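Local atomic coordinates of L-tyrosine isonitrile synthase (Pseudomonas aeruginosa, PDB entry 3E59), a protein that makes the isonitrile group on L-tyrosine, drawing its carbon from C2 of ribulose 5-phosphate, in the biosynthesis of paerucumarin. Residues R117-L122 and Y231-R236; F152-V157 and W238-L243. All blocks are in the same frame, centred on the assembly; numbering follows the deposited sequence.

Interaction 1 (R117-L122 and Y231-R236); sequences RVFGDL and YGVIQR
The guanidinium of Arg236 carries Leu122 on one face: methyl CD1 sits over the centre of the plane, 3.9 Å from CZ. At the edge of the same group NH1 donates a hydrogen bond to Val118 O, 3.2 Å long and nearly straight at 163°, with the acceptor almost exactly in the guanidinium plane and the donor in the plane of the carbonyl. Phe119 O is also near NH1, but at an angle too poor for a bond. The other flat group, the Phe119 ring, has Val118 CG2 of its own segment over one face, toward the rim; across the contact its CE2 meets Val233 CG1 at 3.8 Å.

A bend at chi2 (-59°) turns the arginine chain back toward the end of helix 116-119, so its CG packs on Leu122 CD1 while NH1 arrives at the carbonyl. Arginine suits this place because its methylene chain covers apolar neighbours and its planar head binds a backbone oxygen. Gly232, with no side chain, allows Leu122 to lie against the helix backbone, CD2 4.2 Å from Gly232 CA and CD1 3.5 Å from Gly232 C. Val233 offers two branches, CG1 to Phe119 and CG2 to Leu122 CB, and also packs against Ile202 and Leu206 of helix 193-210.

Gly120, with positive phi, turns the chain out of helix 116-119 and sends Leu122 back to the long helix. The whole is a short helix and its exit turn docked on the side of helix 219-247, with an arginine binding a carbonyl at the short helix's C-terminal end.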
loop_
_atom_site.group_PDB
_atom_site.type_symbol
_atom_site.label_atom_id
_atom_site.label_comp_id
_atom_site.label_asym_id
_atom_site.label_seq_id
_atom_site.Cartn_x
_atom_site.Cartn_y
_atom_site.Cartn_z
ATOM N N ARG A 117 11.693 -3.061 -3.030
ATOM C CA ARG A 117 12.801 -3.962 -3.243
ATOM C C ARG A 117 12.373 -5.417 -3.418
ATOM O O ARG A 117 13.107 -6.179 -4.028
ATOM C CB ARG A 117 13.818 -3.836 -2.101
ATOM C CG ARG A 117 15.207 -4.421 -2.411
ATOM C CD ARG A 117 15.989 -3.543 -3.380
ATOM N NE ARG A 117 16.421 -2.294 -2.757
ATOM C CZ ARG A 117 16.834 -1.223 -3.426
ATOM N NH1 ARG A 117 16.866 -1.231 -4.752
ATOM N NH2 ARG A 117 17.205 -0.134 -2.763
ATOM N N VAL A 118 11.201 -5.799 -2.904
ATOM C CA VAL A 118 10.799 -7.223 -2.875
ATOM C C VAL A 118 10.498 -7.837 -4.258
ATOM O O VAL A 118 10.695 -9.045 -4.457
ATOM C CB VAL A 118 9.634 -7.547 -1.842
ATOM C CG1 VAL A 118 9.810 -6.790 -0.528
ATOM C CG2 VAL A 118 8.265 -7.301 -2.423
ATOM N N PHE A 119 10.054 -7.006 -5.206
ATOM C CA PHE A 119 9.563 -7.495 -6.510
ATOM C C PHE A 119 10.649 -7.826 -7.544
ATOM O O PHE A 119 10.617 -8.887 -8.194
ATOM C CB PHE A 119 8.538 -6.523 -7.096
ATOM C CG PHE A 119 7.392 -6.221 -6.157
ATOM C CD1 PHE A 119 7.086 -4.908 -5.808
ATOM C CD2 PHE A 119 6.625 -7.254 -5.613
ATOM C CE1 PHE A 119 6.031 -4.622 -4.940
ATOM C CE2 PHE A 119 5.571 -6.972 -4.734
ATOM C CZ PHE A 119 5.278 -5.658 -4.397
ATOM N N GLY A 120 11.607 -6.915 -7.685
ATOM C CA GLY A 120 12.668 -7.071 -8.665
ATOM C C GLY A 120 12.130 -6.891 -10.062
ATOM O O GLY A 120 11.440 -5.904 -10.348
ATOM N N ASP A 121 12.429 -7.870 -10.914
ATOM C CA ASP A 121 12.053 -7.839 -12.327
ATOM C C ASP A 121 10.576 -8.124 -12.570
ATOM O O ASP A 121 10.130 -8.122 -13.725
ATOM C CB ASP A 121 12.937 -8.799 -13.154
ATOM C CG ASP A 121 12.723 -10.281 -12.793
ATOM O OD1 ASP A 121 11.586 -10.792 -12.941
ATOM O OD2 ASP A 121 13.708 -10.945 -12.385
ATOM N N LEU A 122 9.819 -8.380 -11.499
ATOM C CA LEU A 122 8.412 -8.749 -11.647
ATOM C C LEU A 122 7.533 -7.561 -12.034
ATOM O O LEU A 122 6.623 -7.715 -12.850
ATOM C CB LEU A 122 7.865 -9.482 -10.408
ATOM C CG LEU A 122 8.113 -10.995 -10.313
ATOM C CD1 LEU A 122 7.859 -11.477 -8.897
ATOM C CD2 LEU A 122 7.270 -11.822 -11.331
ATOM N N TYR A 231 0.896 -13.921 -10.085
ATOM C CA TYR A 231 1.269 -14.953 -9.102
ATOM C C TYR A 231 2.578 -14.624 -8.364
ATOM O O TYR A 231 2.669 -14.765 -7.142
ATOM C CB TYR A 231 1.389 -16.328 -9.769
ATOM C CG TYR A 231 0.069 -16.900 -10.247
ATOM C CD1 TYR A 231 -0.917 -17.261 -9.324
ATOM C CD2 TYR A 231 -0.197 -17.079 -11.615
ATOM C CE1 TYR A 231 -2.133 -17.783 -9.733
ATOM C CE2 TYR A 231 -1.432 -17.619 -12.035
ATOM C CZ TYR A 231 -2.385 -17.961 -11.076
ATOM O OH TYR A 231 -3.604 -18.479 -11.405
ATOM N N GLY A 232 3.594 -14.207 -9.124
ATOM C CA GLY A 232 4.900 -13.847 -8.556
ATOM C C GLY A 232 4.838 -12.660 -7.608
ATOM O O GLY A 232 5.421 -12.687 -6.521
ATOM N N VAL A 233 4.128 -11.617 -8.018
ATOM C CA VAL A 233 3.948 -10.412 -7.190
ATOM C C VAL A 233 3.270 -10.719 -5.850
ATOM O O VAL A 233 3.732 -10.274 -4.796
ATOM C CB VAL A 233 3.176 -9.303 -7.969
ATOM C CG1 VAL A 233 2.859 -8.092 -7.080
ATOM C CG2 VAL A 233 3.972 -8.863 -9.171
ATOM N N ILE A 234 2.181 -11.485 -5.896
ATOM C CA ILE A 234 1.502 -11.968 -4.692
ATOM C C ILE A 234 2.470 -12.787 -3.830
ATOM O O ILE A 234 2.527 -12.605 -2.604
ATOM C CB ILE A 234 0.256 -12.830 -5.060
ATOM C CG1 ILE A 234 -0.760 -12.038 -5.905
ATOM C CG2 ILE A 234 -0.403 -13.411 -3.836
ATOM C CD1 ILE A 234 -1.218 -10.762 -5.271
ATOM N N GLN A 235 3.236 -13.681 -4.470
ATOM C CA GLN A 235 4.222 -14.511 -3.754
ATOM C C GLN A 235 5.190 -13.626 -2.965
ATOM O O GLN A 235 5.407 -13.855 -1.780
ATOM C CB GLN A 235 5.010 -15.418 -4.717
ATOM C CG GLN A 235 6.018 -16.337 -4.023
ATOM C CD GLN A 235 7.064 -16.875 -4.973
ATOM O OE1 GLN A 235 7.627 -16.133 -5.781
ATOM N NE2 GLN A 235 7.341 -18.177 -4.876
ATOM N N ARG A 236 5.758 -12.619 -3.626
ATOM C CA ARG A 236 6.654 -11.659 -2.970
ATOM C C ARG A 236 5.977 -10.838 -1.876
ATOM O O ARG A 236 6.541 -10.677 -0.786
ATOM C CB ARG A 236 7.308 -10.713 -3.984
ATOM C CG ARG A 236 8.129 -11.397 -5.062
ATOM C CD ARG A 236 9.266 -12.248 -4.500
ATOM N NE ARG A 236 9.802 -13.105 -5.552
ATOM C CZ ARG A 236 10.692 -12.719 -6.460
ATOM N NH1 ARG A 236 11.186 -11.481 -6.449
ATOM N NH2 ARG A 236 11.086 -13.582 -7.385
#

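Interaction 2 (F152-V157 and W238-L243); sequences FNLEDV and WAWGAL
Trp240 pushes its six-membered ring into the bend of 152-157, where Phe152 and Leu154 meet its outer carbons CH2 and CZ3. The two aromatic rings lie nearly parallel in orientation but displaced from each other, with Phe152 CD2 and CE2 both 3.8 Å from Trp240 CH2. Leu154 runs past the indole in the opposite direction and brings its CD1 to 3.7 Å from Trp240 CZ3. Val157 CG2 lies near the indole plane, beyond the edge, while Phe152 O is in that plane, 3.9 Å from CZ2.

With CG opposite the backbone N (chi1 -175°), the indole is carried well out from the helix, which lets it span a gap of 8.4 Å between Leu154 CA and Trp240 CA. Tryptophan suits this place, since it spans the distance with a broad apolar surface and keeps an N-H, NE1, for Cys113 O, a bond that helps to fix the rotation of the ring. One turn on, Leu243 crosses Val157, CD2 to CG2 at 4.0 Å, and branched aliphatic chains suit this buried spot, where Leu174 and Tyr178 of helix 167-178 also pack on the leucine.

The loop keeps its own shape: Asp156 OD2 accepts the backbone N-H of Asn153 at 2.8 Å, and Asp156 N returns a bond to Asn153 O. Phe152 continues the pairing with Val112 and sets its ring edge-to-face with Phe248. This is the loop leaving edge strand 149-151 of the parallel sheet, with its 3-10 turn packed on helix 219-247 in an alpha/beta core.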
loop_
_atom_site.group_PDB
_atom_site.type_symbol
_atom_site.label_atom_id
_atom_site.label_comp_id
_atom_site.label_asym_id
_atom_site.label_seq_id
_atom_site.Cartn_x
_atom_site.Cartn_y
_atom_site.Cartn_z
ATOM N N PHE A 152 10.806 1.106 6.863
ATOM C CA PHE A 152 11.564 -0.127 6.968
ATOM C C PHE A 152 11.618 -0.747 5.576
ATOM O O PHE A 152 10.588 -1.129 5.027
ATOM C CB PHE A 152 10.873 -1.062 7.967
ATOM C CG PHE A 152 11.634 -2.324 8.265
ATOM C CD1 PHE A 152 12.675 -2.323 9.205
ATOM C CD2 PHE A 152 11.293 -3.520 7.633
ATOM C CE1 PHE A 152 13.375 -3.488 9.489
ATOM C CE2 PHE A 152 11.999 -4.702 7.913
ATOM C CZ PHE A 152 13.036 -4.688 8.836
ATOM N N ASN A 153 12.821 -0.821 4.999
ATOM C CA ASN A 153 13.022 -1.427 3.681
ATOM C C ASN A 153 13.581 -2.839 3.832
ATOM O O ASN A 153 13.997 -3.229 4.926
ATOM C CB ASN A 153 13.972 -0.569 2.834
ATOM C CG ASN A 153 13.579 0.904 2.816
ATOM O OD1 ASN A 153 14.286 1.768 3.355
ATOM N ND2 ASN A 153 12.448 1.195 2.209
ATOM N N LEU A 154 13.600 -3.601 2.741
ATOM C CA LEU A 154 14.172 -4.953 2.771
ATOM C C LEU A 154 15.623 -4.990 3.279
ATOM O O LEU A 154 16.029 -5.948 3.947
ATOM C CB LEU A 154 14.068 -5.623 1.396
ATOM C CG LEU A 154 14.467 -7.102 1.222
ATOM C CD1 LEU A 154 13.814 -8.028 2.247
ATOM C CD2 LEU A 154 14.183 -7.575 -0.207
ATOM N N GLU A 155 16.388 -3.941 2.968
ATOM C CA GLU A 155 17.810 -3.873 3.325
ATOM C C GLU A 155 18.053 -3.548 4.794
ATOM O O GLU A 155 19.183 -3.643 5.274
ATOM C CB GLU A 155 18.573 -2.891 2.426
ATOM C CG GLU A 155 17.946 -1.523 2.279
ATOM C CD GLU A 155 17.071 -1.404 1.043
ATOM O OE1 GLU A 155 16.315 -2.354 0.720
ATOM O OE2 GLU A 155 17.137 -0.341 0.394
ATOM N N ASP A 156 16.992 -3.170 5.501
ATOM C CA ASP A 156 17.076 -2.901 6.931
ATOM C C ASP A 156 16.929 -4.160 7.778
ATOM O O ASP A 156 17.102 -4.108 8.997
ATOM C CB ASP A 156 16.032 -1.858 7.341
ATOM C CG ASP A 156 16.206 -0.540 6.601
ATOM O OD1 ASP A 156 17.365 -0.141 6.353
ATOM O OD2 ASP A 156 15.184 0.100 6.269
ATOM N N VAL A 157 16.601 -5.283 7.138
ATOM C CA VAL A 157 16.491 -6.563 7.839
ATOM C C VAL A 157 17.861 -6.943 8.405
ATOM O O VAL A 157 18.797 -7.278 7.660
ATOM C CB VAL A 157 15.899 -7.701 6.945
ATOM C CG1 VAL A 157 15.875 -9.040 7.696
ATOM C CG2 VAL A 157 14.498 -7.328 6.457
ATOM N N TRP A 238 3.323 -11.607 -0.158
ATOM C CA TRP A 238 3.017 -12.488 0.961
ATOM C C TRP A 238 4.271 -12.912 1.733
ATOM O O TRP A 238 4.240 -12.989 2.962
ATOM C CB TRP A 238 2.199 -13.708 0.527
ATOM C CG TRP A 238 0.749 -13.431 0.135
ATOM C CD1 TRP A 238 0.064 -12.229 0.208
ATOM C CD2 TRP A 238 -0.192 -14.394 -0.360
ATOM N NE1 TRP A 238 -1.231 -12.396 -0.229
ATOM C CE2 TRP A 238 -1.419 -13.714 -0.575
ATOM C CE3 TRP A 238 -0.122 -15.773 -0.641
ATOM C CZ2 TRP A 238 -2.569 -14.371 -1.070
ATOM C CZ3 TRP A 238 -1.271 -16.423 -1.138
ATOM C CH2 TRP A 238 -2.472 -15.714 -1.344
ATOM N N ALA A 239 5.357 -13.215 1.018
ATOM C CA ALA A 239 6.664 -13.470 1.657
ATOM C C ALA A 239 7.095 -12.275 2.526
ATOM O O ALA A 239 7.453 -12.449 3.686
ATOM C CB ALA A 239 7.738 -13.781 0.603
ATOM N N TRP A 240 7.050 -11.068 1.957
ATOM C CA TRP A 240 7.359 -9.830 2.701
ATOM C C TRP A 240 6.479 -9.694 3.944
ATOM O O TRP A 240 6.970 -9.391 5.033
ATOM C CB TRP A 240 7.184 -8.610 1.781
ATOM C CG TRP A 240 7.571 -7.226 2.334
ATOM C CD1 TRP A 240 6.846 -6.067 2.196
ATOM C CD2 TRP A 240 8.764 -6.858 3.059
ATOM N NE1 TRP A 240 7.507 -5.007 2.784
ATOM C CE2 TRP A 240 8.685 -5.461 3.319
ATOM C CE3 TRP A 240 9.889 -7.563 3.503
ATOM C CZ2 TRP A 240 9.688 -4.761 4.013
ATOM C CZ3 TRP A 240 10.887 -6.858 4.215
ATOM C CH2 TRP A 240 10.774 -5.474 4.453
ATOM N N GLY A 241 5.177 -9.928 3.780
ATOM C CA GLY A 241 4.249 -9.922 4.915
ATOM C C GLY A 241 4.610 -10.913 6.014
ATOM O O GLY A 241 4.535 -10.593 7.213
ATOM N N ALA A 242 4.999 -12.121 5.599
ATOM C CA ALA A 242 5.419 -13.175 6.521
ATOM C C ALA A 242 6.709 -12.809 7.270
ATOM O O ALA A 242 6.806 -12.984 8.496
ATOM C CB ALA A 242 5.573 -14.493 5.774
ATOM N N LEU A 243 7.682 -12.278 6.529
ATOM C CA LEU A 243 8.888 -11.720 7.119
ATOM C C LEU A 243 8.558 -10.667 8.191
ATOM O O LEU A 243 9.066 -10.734 9.302
ATOM C CB LEU A 243 9.817 -11.150 6.024
ATOM C CG LEU A 243 11.133 -10.498 6.491
ATOM C CD1 LEU A 243 12.229 -10.612 5.442
ATOM C CD2 LEU A 243 10.937 -9.032 6.909
#

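How the interactions relate
Both contacts are largely buried and both rest on helix 219-247, interaction 1 on residues 231-236 and interaction 2 about two turns later on 238-243. In interaction 1 the two residues with the largest buried area, Leu122 and Arg236, are partly exposed; in interaction 2 Phe152 alone of the touching residues is. Their partners each follow a strand of the parallel sheet: helix 116-119 after 108-112, and loop 152-157 after edge strand 149-151. Interaction 1 mixes apolar packing with one charged group reaching a backbone oxygen, whereas interaction 2 meets the helix mainly through apolar side chains, with some loop backbone against the indole. They adjoin through Val118 CG1 on Trp240 CG and an Arg117 NH2 to Glu155 OE2 salt bridge.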